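Nucleotidyl transferase (Methanothermobacter thermautotrophicus, PDB 6PLJ) probably transfers a nucleotidyl group, as members of the MobA-like NTP transferase family do, and may serve pseudomurein cell wall synthesis. Local coordinates at residues A[54-62]-A[223-233]; A[148-158]-A[170-180]. One frame throughout, in Å; residues are numbered along the deposited sequence. Where two conformers were deposited one is given.

Interaction 1 (A[54-62]-A[223-233]). With EDO (1,2-ethanediol), chain E.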
loop_
_atom_site.group_PDB
_atom_site.type_symbol
_atom_site.label_atom_id
_atom_site.label_comp_id
_atom_site.label_asym_id
_atom_site.label_seq_id
_atom_site.Cartn_x
_atom_site.Cartn_y
_atom_site.Cartn_z
ATOM N N LEU A 54 -9.676 6.972 -7.714
ATOM C CA LEU A 54 -11.088 7.026 -8.059
ATOM C C LEU A 54 -11.397 6.458 -9.439
ATOM O O LEU A 54 -12.562 6.455 -9.862
ATOM C CB LEU A 54 -11.560 8.476 -7.975
ATOM C CG LEU A 54 -11.282 9.190 -6.654
ATOM C CD1 LEU A 54 -11.599 10.681 -6.765
ATOM C CD2 LEU A 54 -12.039 8.532 -5.527
ATOM N N LEU A 55 -10.379 5.970 -10.140
ATOM C CA LEU A 55 -10.592 5.324 -11.422
ATOM C C LEU A 55 -11.352 4.022 -11.248
ATOM O O LEU A 55 -11.221 3.349 -10.228
ATOM C CB LEU A 55 -9.261 5.063 -12.129
ATOM C CG LEU A 55 -8.613 6.287 -12.776
ATOM C CD1 LEU A 55 -7.182 5.944 -13.123
ATOM C CD2 LEU A 55 -9.390 6.727 -14.001
ATOM N N PRO A 56 -12.166 3.657 -12.248
ATOM C CA PRO A 56 -12.997 2.481 -12.094
ATOM C C PRO A 56 -12.206 1.210 -12.250
ATOM O O PRO A 56 -11.343 1.102 -13.131
ATOM C CB PRO A 56 -13.991 2.595 -13.247
ATOM C CG PRO A 56 -13.276 3.374 -14.269
ATOM C CD PRO A 56 -12.458 4.369 -13.505
ATOM N N LEU A 57 -12.547 0.243 -11.413
ATOM C CA LEU A 57 -11.925 -1.041 -11.423
ATOM C C LEU A 57 -12.855 -2.046 -10.745
ATOM O O LEU A 57 -13.284 -1.804 -9.614
ATOM C CB LEU A 57 -10.610 -0.941 -10.643
ATOM C CG LEU A 57 -9.541 -1.937 -10.990
ATOM C CD1 LEU A 57 -9.022 -1.694 -12.404
ATOM C CD2 LEU A 57 -8.425 -1.815 -9.954
ATOM N N ASN A 58 -13.184 -3.128 -11.452
ATOM C CA ASN A 58 -13.949 -4.243 -10.881
ATOM C C ASN A 58 -15.344 -3.786 -10.388
ATOM O O ASN A 58 -15.822 -4.243 -9.341
ATOM C CB ASN A 58 -13.119 -4.885 -9.746
ATOM C CG ASN A 58 -13.335 -6.386 -9.614
ATOM O OD1 ASN A 58 -13.593 -7.084 -10.594
ATOM N ND2 ASN A 58 -13.187 -6.894 -8.397
ATOM N N GLY A 59 -15.983 -2.877 -11.131
ATOM C CA GLY A 59 -17.269 -2.290 -10.710
ATOM C C GLY A 59 -17.206 -1.310 -9.540
ATOM O O GLY A 59 -18.232 -0.786 -9.105
ATOM N N VAL A 60 -16.003 -1.029 -9.039
ATOM C CA VAL A 60 -15.817 -0.100 -7.922
ATOM C C VAL A 60 -14.706 0.868 -8.340
ATOM O O VAL A 60 -14.568 1.156 -9.529
ATOM C CB VAL A 60 -15.546 -0.850 -6.592
ATOM C CG1 VAL A 60 -16.788 -1.630 -6.167
ATOM C CG2 VAL A 60 -14.338 -1.772 -6.695
ATOM N N THR A 61 -13.968 1.419 -7.380
ATOM C CA THR A 61 -12.808 2.257 -7.658
ATOM C C THR A 61 -11.523 1.522 -7.288
ATOM O O THR A 61 -11.529 0.518 -6.566
ATOM C CB THR A 61 -12.863 3.518 -6.798
ATOM O OG1 THR A 61 -12.966 3.124 -5.430
ATOM C CG2 THR A 61 -14.055 4.399 -7.158
ATOM N N VAL A 62 -10.409 2.057 -7.764
ATOM C CA VAL A 62 -9.093 1.553 -7.407
ATOM C C VAL A 62 -8.971 1.410 -5.894
ATOM O O VAL A 62 -8.523 0.385 -5.409
ATOM C CB VAL A 62 -7.992 2.488 -7.983
ATOM C CG1 VAL A 62 -6.625 2.286 -7.322
ATOM C CG2 VAL A 62 -7.871 2.269 -9.484
ATOM N N TYR A 223 -0.700 6.536 -16.265
ATOM C CA TYR A 223 -1.989 6.040 -16.701
ATOM C C TYR A 223 -1.854 4.648 -17.324
ATOM O O TYR A 223 -2.735 3.799 -17.154
ATOM C CB TYR A 223 -2.668 7.040 -17.650
ATOM C CG TYR A 223 -4.088 6.706 -17.999
ATOM C CD1 TYR A 223 -5.083 6.639 -17.021
ATOM C CD2 TYR A 223 -4.451 6.463 -19.319
ATOM C CE1 TYR A 223 -6.390 6.326 -17.351
ATOM C CE2 TYR A 223 -5.753 6.163 -19.651
ATOM C CZ TYR A 223 -6.711 6.092 -18.675
ATOM O OH TYR A 223 -7.989 5.783 -19.059
ATOM N N SER A 224 -0.743 4.410 -18.016
ATOM C CA SER A 224 -0.456 3.083 -18.590
ATOM C C SER A 224 -0.450 1.979 -17.526
ATOM O O SER A 224 -0.816 0.852 -17.818
ATOM C CB SER A 224 0.851 3.104 -19.375
ATOM O OG SER A 224 1.946 3.485 -18.576
ATOM N N ASP A 225 -0.036 2.307 -16.303
ATOM C CA ASP A 225 -0.058 1.333 -15.199
ATOM C C ASP A 225 -1.481 0.951 -14.847
ATOM O O ASP A 225 -1.786 -0.211 -14.595
ATOM C CB ASP A 225 0.607 1.909 -13.948
ATOM C CG ASP A 225 2.079 2.234 -14.143
ATOM O OD1 ASP A 225 2.792 1.449 -14.814
ATOM O OD2 ASP A 225 2.546 3.246 -13.565
ATOM N N TYR A 226 -2.369 1.944 -14.812
ATOM C CA TYR A 226 -3.774 1.663 -14.574
ATOM C C TYR A 226 -4.357 0.777 -15.688
ATOM O O TYR A 226 -5.055 -0.192 -15.424
ATOM C CB TYR A 226 -4.575 2.951 -14.457
ATOM C CG TYR A 226 -6.046 2.783 -14.639
ATOM C CD1 TYR A 226 -6.840 2.245 -13.623
ATOM C CD2 TYR A 226 -6.669 3.168 -15.829
ATOM C CE1 TYR A 226 -8.198 2.092 -13.777
ATOM C CE2 TYR A 226 -8.032 3.020 -15.988
ATOM C CZ TYR A 226 -8.795 2.493 -14.962
ATOM O OH TYR A 226 -10.162 2.365 -15.101
ATOM N N LEU A 227 -4.022 1.093 -16.933
ATOM C CA LEU A 227 -4.578 0.322 -18.040
ATOM C C LEU A 227 -4.103 -1.119 -17.984
ATOM O O LEU A 227 -4.870 -2.032 -18.265
ATOM C CB LEU A 227 -4.231 0.946 -19.384
ATOM C CG LEU A 227 -4.806 2.351 -19.608
ATOM C CD1 LEU A 227 -4.283 2.900 -20.921
ATOM C CD2 LEU A 227 -6.315 2.337 -19.582
ATOM N N ARG A 228 -2.848 -1.303 -17.599
ATOM C CA ARG A 228 -2.279 -2.640 -17.409
ATOM C C ARG A 228 -3.036 -3.427 -16.330
ATOM O O ARG A 228 -3.378 -4.585 -16.507
ATOM C CB ARG A 228 -0.806 -2.522 -17.073
ATOM C CG ARG A 228 -0.106 -3.845 -16.874
ATOM C CD ARG A 228 1.334 -3.660 -16.469
ATOM N NE ARG A 228 1.920 -4.954 -16.150
ATOM C CZ ARG A 228 3.138 -5.152 -15.676
ATOM N NH1 ARG A 228 3.954 -4.131 -15.424
ATOM N NH2 ARG A 228 3.544 -6.399 -15.426
ATOM N N ILE A 229 -3.309 -2.782 -15.205
ATOM C CA ILE A 229 -4.064 -3.405 -14.139
ATOM C C ILE A 229 -5.493 -3.692 -14.589
ATOM O O ILE A 229 -6.016 -4.774 -14.345
ATOM C CB ILE A 229 -4.057 -2.528 -12.870
ATOM C CG1 ILE A 229 -2.657 -2.530 -12.264
ATOM C CG2 ILE A 229 -5.107 -3.010 -11.874
ATOM C CD1 ILE A 229 -2.397 -1.397 -11.295
ATOM N N ARG A 230 -6.110 -2.726 -15.245
ATOM C CA ARG A 230 -7.501 -2.911 -15.709
ATOM C C ARG A 230 -7.568 -4.119 -16.653
ATOM O O ARG A 230 -8.481 -4.863 -16.557
ATOM C CB ARG A 230 -8.024 -1.628 -16.367
ATOM C CG ARG A 230 -9.433 -1.733 -16.929
ATOM C CD ARG A 230 -9.868 -0.434 -17.612
ATOM N NE ARG A 230 -9.406 -0.389 -18.986
ATOM C CZ ARG A 230 -9.528 0.644 -19.812
ATOM N NH1 ARG A 230 -9.054 0.550 -21.042
ATOM N NH2 ARG A 230 -10.094 1.770 -19.412
ATOM N N ASP A 231 -6.600 -4.242 -17.548
ATOM C CA ASP A 231 -6.583 -5.380 -18.479
ATOM C C ASP A 231 -6.497 -6.717 -17.745
ATOM O O ASP A 231 -7.146 -7.700 -18.142
ATOM C CB ASP A 231 -5.434 -5.255 -19.482
ATOM C CG ASP A 231 -5.666 -4.159 -20.520
ATOM O OD1 ASP A 231 -6.797 -3.640 -20.648
ATOM O OD2 ASP A 231 -4.683 -3.810 -21.196
ATOM N N HIS A 232 -5.706 -6.761 -16.679
ATOM C CA HIS A 232 -5.619 -7.961 -15.841
ATOM C C HIS A 232 -6.958 -8.297 -15.180
ATOM O O HIS A 232 -7.376 -9.455 -15.182
ATOM C CB HIS A 232 -4.541 -7.757 -14.783
ATOM C CG HIS A 232 -4.606 -8.709 -13.638
ATOM N ND1 HIS A 232 -4.325 -10.047 -13.764
ATOM C CD2 HIS A 232 -4.862 -8.499 -12.328
ATOM C CE1 HIS A 232 -4.422 -10.629 -12.579
ATOM N NE2 HIS A 232 -4.753 -9.708 -11.691
ATOM N N PHE A 233 -7.594 -7.273 -14.610
ATOM C CA PHE A 233 -8.904 -7.409 -13.964
ATOM C C PHE A 233 -9.966 -7.897 -14.965
ATOM O O PHE A 233 -10.722 -8.826 -14.658
ATOM C CB PHE A 233 -9.320 -6.088 -13.294
ATOM C CG PHE A 233 -8.837 -5.944 -11.866
ATOM C CD1 PHE A 233 -7.490 -5.842 -11.575
ATOM C CD2 PHE A 233 -9.744 -5.902 -10.817
ATOM C CE1 PHE A 233 -7.051 -5.724 -10.270
ATOM C CE2 PHE A 233 -9.313 -5.773 -9.511
ATOM C CZ PHE A 233 -7.966 -5.679 -9.236
HETATM C C1 EDO E . -4.234 -0.519 -23.096
HETATM O O1 EDO E . -5.085 -1.562 -22.615
HETATM C C2 EDO E . -2.803 -0.832 -22.691
HETATM O O2 EDO E . -2.819 -1.750 -21.589
#
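Tyr223, at the start of the segment 223-233, turns the edge of its ring to Leu55 CD1. Both side chains also lean on Met38 and Met42 of helix 36-44. One helical turn on, Tyr226 carries the polar link. Its CG is anti to the backbone N (chi1 162°), which sends the ring out from the helix to residues 55-57. Leu55 CD1 sits over the centre of one ring face, 3.7 Å from the centroid of the Tyr226 ring. Tyr226 OH donates to Pro56 O at 2.6 Å, in the carbonyl plane and on a lone pair. A phenylalanine here would keep the ring but lack the hydroxyl, and Pro56 O would probably be left without its bond to the helix. Ile229 CG2 meets Leu57 CD2 at 4.0 Å, with the side chains at about a right angle. The other methyl, Leu57 CD1, lies 3.8 Å from Arg230 CA. At Phe233, Leu57 CD2 covers one ring face, offset toward the rim. Asn58 CB approaches the ring edge, 3.7 Å from Phe233 CD2 in the conformers given. The arrangement is a beta hairpin with a type I' turn, Leu57 to Val60, packed against the C-terminal helix.

Interaction 2 (A[148-158]-A[170-180]). With EDO (1,2-ethanediol), chain B.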
loop_
_atom_site.group_PDB
_atom_site.type_symbol
_atom_site.label_atom_id
_atom_site.label_comp_id
_atom_site.label_asym_id
_atom_site.label_seq_id
_atom_site.Cartn_x
_atom_site.Cartn_y
_atom_site.Cartn_z
ATOM N N ALA A 148 5.870 -11.567 8.847
ATOM C CA ALA A 148 6.331 -10.476 9.683
ATOM C C ALA A 148 6.340 -10.953 11.135
ATOM O O ALA A 148 5.558 -11.816 11.511
ATOM C CB ALA A 148 5.409 -9.279 9.535
ATOM N N ASP A 149 7.242 -10.394 11.922
ATOM C CA ASP A 149 7.191 -10.525 13.385
ATOM C C ASP A 149 7.828 -9.287 13.995
ATOM O O ASP A 149 8.093 -8.330 13.273
ATOM C CB ASP A 149 7.796 -11.863 13.860
ATOM C CG ASP A 149 9.300 -11.967 13.668
ATOM O OD1 ASP A 149 10.012 -10.959 13.494
ATOM O OD2 ASP A 149 9.789 -13.111 13.723
ATOM N N GLY A 150 8.062 -9.275 15.307
ATOM C CA GLY A 150 8.623 -8.093 15.969
ATOM C C GLY A 150 9.869 -7.514 15.323
ATOM O O GLY A 150 9.990 -6.295 15.186
ATOM N N SER A 151 10.780 -8.386 14.896
ATOM C CA SER A 151 12.052 -7.955 14.322
ATOM C C SER A 151 12.251 -8.334 12.854
ATOM O O SER A 151 13.347 -8.195 12.335
ATOM C CB SER A 151 13.188 -8.523 15.172
ATOM O OG SER A 151 13.065 -8.026 16.492
ATOM N N THR A 152 11.218 -8.847 12.196
ATOM C CA THR A 152 11.312 -9.195 10.776
ATOM C C THR A 152 10.307 -8.400 9.983
ATOM O O THR A 152 9.123 -8.339 10.343
ATOM C CB THR A 152 11.044 -10.690 10.559
ATOM O OG1 THR A 152 11.953 -11.438 11.373
ATOM C CG2 THR A 152 11.237 -11.088 9.102
ATOM N N VAL A 153 10.798 -7.798 8.908
ATOM C CA VAL A 153 9.958 -7.093 7.953
ATOM C C VAL A 153 9.776 -8.030 6.780
ATOM O O VAL A 153 10.746 -8.655 6.311
ATOM C CB VAL A 153 10.588 -5.763 7.509
ATOM C CG1 VAL A 153 9.696 -5.049 6.498
ATOM C CG2 VAL A 153 10.843 -4.852 8.712
ATOM N N SER A 154 8.538 -8.167 6.322
ATOM C CA SER A 154 8.228 -8.979 5.160
ATOM C C SER A 154 7.709 -8.041 4.094
ATOM O O SER A 154 7.126 -7.009 4.399
ATOM C CB SER A 154 7.190 -10.034 5.509
ATOM O OG SER A 154 6.000 -9.412 5.939
ATOM N N ILE A 155 7.947 -8.382 2.840
ATOM C CA ILE A 155 7.666 -7.455 1.746
ATOM C C ILE A 155 7.417 -8.194 0.454
ATOM O O ILE A 155 7.935 -9.299 0.263
ATOM C CB ILE A 155 8.854 -6.477 1.601
ATOM C CG1 ILE A 155 8.521 -5.322 0.653
ATOM C CG2 ILE A 155 10.138 -7.211 1.185
ATOM C CD1 ILE A 155 9.463 -4.164 0.832
ATOM N N LEU A 156 6.608 -7.589 -0.418
ATOM C CA LEU A 156 6.395 -8.139 -1.755
ATOM C C LEU A 156 7.697 -8.004 -2.542
ATOM O O LEU A 156 8.200 -6.914 -2.747
ATOM C CB LEU A 156 5.252 -7.417 -2.471
ATOM C CG LEU A 156 4.850 -7.972 -3.845
ATOM C CD1 LEU A 156 4.344 -9.392 -3.708
ATOM C CD2 LEU A 156 3.804 -7.078 -4.502
ATOM N N ALA A 157 8.228 -9.143 -2.963
ATOM C CA ALA A 157 9.525 -9.207 -3.627
ATOM C C ALA A 157 9.354 -8.951 -5.116
ATOM O O ALA A 157 8.285 -9.169 -5.691
ATOM C CB ALA A 157 10.147 -10.574 -3.406
ATOM N N ARG A 158 10.430 -8.483 -5.729
ATOM C CA ARG A 158 10.483 -8.268 -7.172
ATOM C C ARG A 158 10.725 -9.594 -7.895
ATOM O O ARG A 158 10.346 -9.748 -9.056
ATOM C CB ARG A 158 11.571 -7.234 -7.481
ATOM C CG ARG A 158 11.799 -6.891 -8.933
ATOM C CD ARG A 158 10.567 -6.320 -9.620
ATOM N NE ARG A 158 10.075 -5.066 -9.038
ATOM C CZ ARG A 158 9.136 -4.291 -9.602
ATOM N NH1 ARG A 158 8.559 -4.637 -10.756
ATOM N NH2 ARG A 158 8.752 -3.169 -9.010
ATOM N N ILE A 170 11.565 -2.784 -4.878
ATOM C CA ILE A 170 10.526 -3.118 -3.904
ATOM C C ILE A 170 10.120 -1.919 -3.048
ATOM O O ILE A 170 10.810 -0.900 -2.998
ATOM C CB ILE A 170 10.907 -4.321 -3.018
ATOM C CG1 ILE A 170 12.132 -4.020 -2.148
ATOM C CG2 ILE A 170 11.106 -5.559 -3.881
ATOM C CD1 ILE A 170 12.528 -5.167 -1.244
ATOM N N GLY A 171 8.977 -2.048 -2.387
ATOM C CA GLY A 171 8.479 -0.966 -1.565
ATOM C C GLY A 171 7.298 -1.370 -0.749
ATOM O O GLY A 171 7.391 -1.438 0.477
ATOM N N MET A 172 6.193 -1.636 -1.448
ATOM C CA MET A 172 4.924 -2.033 -0.846
ATOM C C MET A 172 4.314 -3.202 -1.604
ATOM O O MET A 172 4.680 -3.477 -2.750
ATOM C CB MET A 172 3.935 -0.874 -0.903
ATOM C CG MET A 172 4.439 0.406 -0.285
ATOM S SD MET A 172 4.425 0.204 1.493
ATOM C CE MET A 172 2.781 0.815 1.818
ATOM N N PRO A 173 3.385 -3.922 -0.973
ATOM C CA PRO A 173 3.018 -3.921 0.451
ATOM C C PRO A 173 4.120 -4.559 1.298
ATOM O O PRO A 173 4.956 -5.312 0.791
ATOM C CB PRO A 173 1.771 -4.784 0.479
ATOM C CG PRO A 173 1.947 -5.708 -0.659
ATOM C CD PRO A 173 2.586 -4.903 -1.726
ATOM N N LEU A 174 4.110 -4.255 2.586
ATOM C CA LEU A 174 5.050 -4.856 3.523
ATOM C C LEU A 174 4.315 -5.073 4.821
ATOM O O LEU A 174 3.235 -4.509 5.041
ATOM C CB LEU A 174 6.299 -3.970 3.723
ATOM C CG LEU A 174 6.092 -2.567 4.299
ATOM C CD1 LEU A 174 5.890 -2.573 5.814
ATOM C CD2 LEU A 174 7.244 -1.640 3.933
ATOM N N ALA A 175 4.885 -5.895 5.684
ATOM C CA ALA A 175 4.343 -6.051 7.031
ATOM C C ALA A 175 5.500 -6.043 8.005
ATOM O O ALA A 175 6.590 -6.520 7.699
ATOM C CB ALA A 175 3.525 -7.314 7.158
ATOM N N ALA A 176 5.254 -5.502 9.188
ATOM C CA ALA A 176 6.292 -5.410 10.195
ATOM C C ALA A 176 5.666 -5.229 11.555
ATOM O O ALA A 176 4.518 -4.822 11.674
ATOM C CB ALA A 176 7.218 -4.236 9.903
ATOM N N GLY A 177 6.466 -5.477 12.585
ATOM C CA GLY A 177 6.069 -5.109 13.940
ATOM C C GLY A 177 5.766 -3.631 14.059
ATOM O O GLY A 177 6.461 -2.789 13.489
ATOM N N ALA A 178 4.703 -3.305 14.795
ATOM C CA ALA A 178 4.309 -1.922 14.996
ATOM C C ALA A 178 5.416 -1.122 15.695
ATOM O O ALA A 178 5.688 -0.002 15.296
ATOM C CB ALA A 178 3.000 -1.829 15.777
ATOM N N ASP A 179 6.086 -1.696 16.705
ATOM C CA ASP A 179 7.142 -0.944 17.394
ATOM C C ASP A 179 8.271 -0.626 16.415
ATOM O O ASP A 179 8.806 0.475 16.439
ATOM C CB ASP A 179 7.766 -1.722 18.553
ATOM C CG ASP A 179 6.893 -1.811 19.772
ATOM O OD1 ASP A 179 5.895 -1.071 19.894
ATOM O OD2 ASP A 179 7.258 -2.634 20.656
ATOM N N LEU A 180 8.638 -1.593 15.573
ATOM C CA LEU A 180 9.702 -1.375 14.589
ATOM C C LEU A 180 9.293 -0.272 13.620
ATOM O O LEU A 180 10.095 0.613 13.290
ATOM C CB LEU A 180 10.020 -2.668 13.845
ATOM C CG LEU A 180 11.147 -2.578 12.803
ATOM C CD1 LEU A 180 11.937 -3.872 12.753
ATOM C CD2 LEU A 180 10.638 -2.206 11.417
HETATM C C1 EDO B . 5.761 -1.631 -5.419
HETATM O O1 EDO B . 6.076 -0.742 -4.325
HETATM C C2 EDO B . 7.048 -2.065 -6.093
HETATM O O2 EDO B . 7.660 -0.904 -6.667
HETATM O O HOH W 1 9.237 -6.061 12.203
HETATM O O HOH W 2 8.191 -4.448 16.421
HETATM O O HOH W 3 7.437 -4.303 -3.122
#
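Ser154 and Ala175 form the hydrogen-bonded pair of two neighbouring antiparallel strands, 152-157 and 174-177, in the central mixed sheet of this MobA-like fold. Their axes come within 4.6 Å. Backbone bonds set the register. Ser154 N gives a nearly straight bond to Ala175 O (2.9 Å), and Ala175 N returns one to Ser154 O, tilted 30° from the carbonyl plane. Leu156 N reaches Pro173 O nearly along the C=O axis. Pro173 itself follows a cis peptide bond. Ser154 OG is hydrogen-bonded to Ile144 O of helix 138-147.

Apolar contacts lie on both faces. On the face of Ile155 and Leu174, Ile155 CG1 is anti to the backbone N (chi1 -169°), and this carries CD1 to 3.8 Å from Ile170 CD1. Helix 192-201 covers this face through Leu196 and Ile192. Val153 CG2 meets Leu180 CD2 at 3.8 Å, the side chains crossing at about a right angle. On the other face Ala148 CB touches Ala175 CB. Leu156 CD2 lies against Pro173 CD.

Water joins the ends. One water links Gly150 O to Leu180 N. Another accepts a bond from Gly171 N and donates to Met172 O and, at 2.7 Å, to Leu156 O.

How the interactions relate
Interaction 1 and interaction 2 lie on opposite sides of the centre of the chain. Their centres are 26 Å apart, and their nearest atoms are about 7 Å apart without touching. In sequence, both segments of interaction 2 fall between 54-62 and 223-233. Interaction 2 joins neighbouring strands inside the central sheet and is buried. Interaction 1 ties a small hairpin to the C-terminal helix and is only partly buried. No nucleotide is bound, and the structure itself does not place either contact at a substrate site. Each has a bound 1,2-ethanediol, probably from the crystallisation liquor. A sodium ion lies about 6 Å from the Tyr223 side chain of interaction 1.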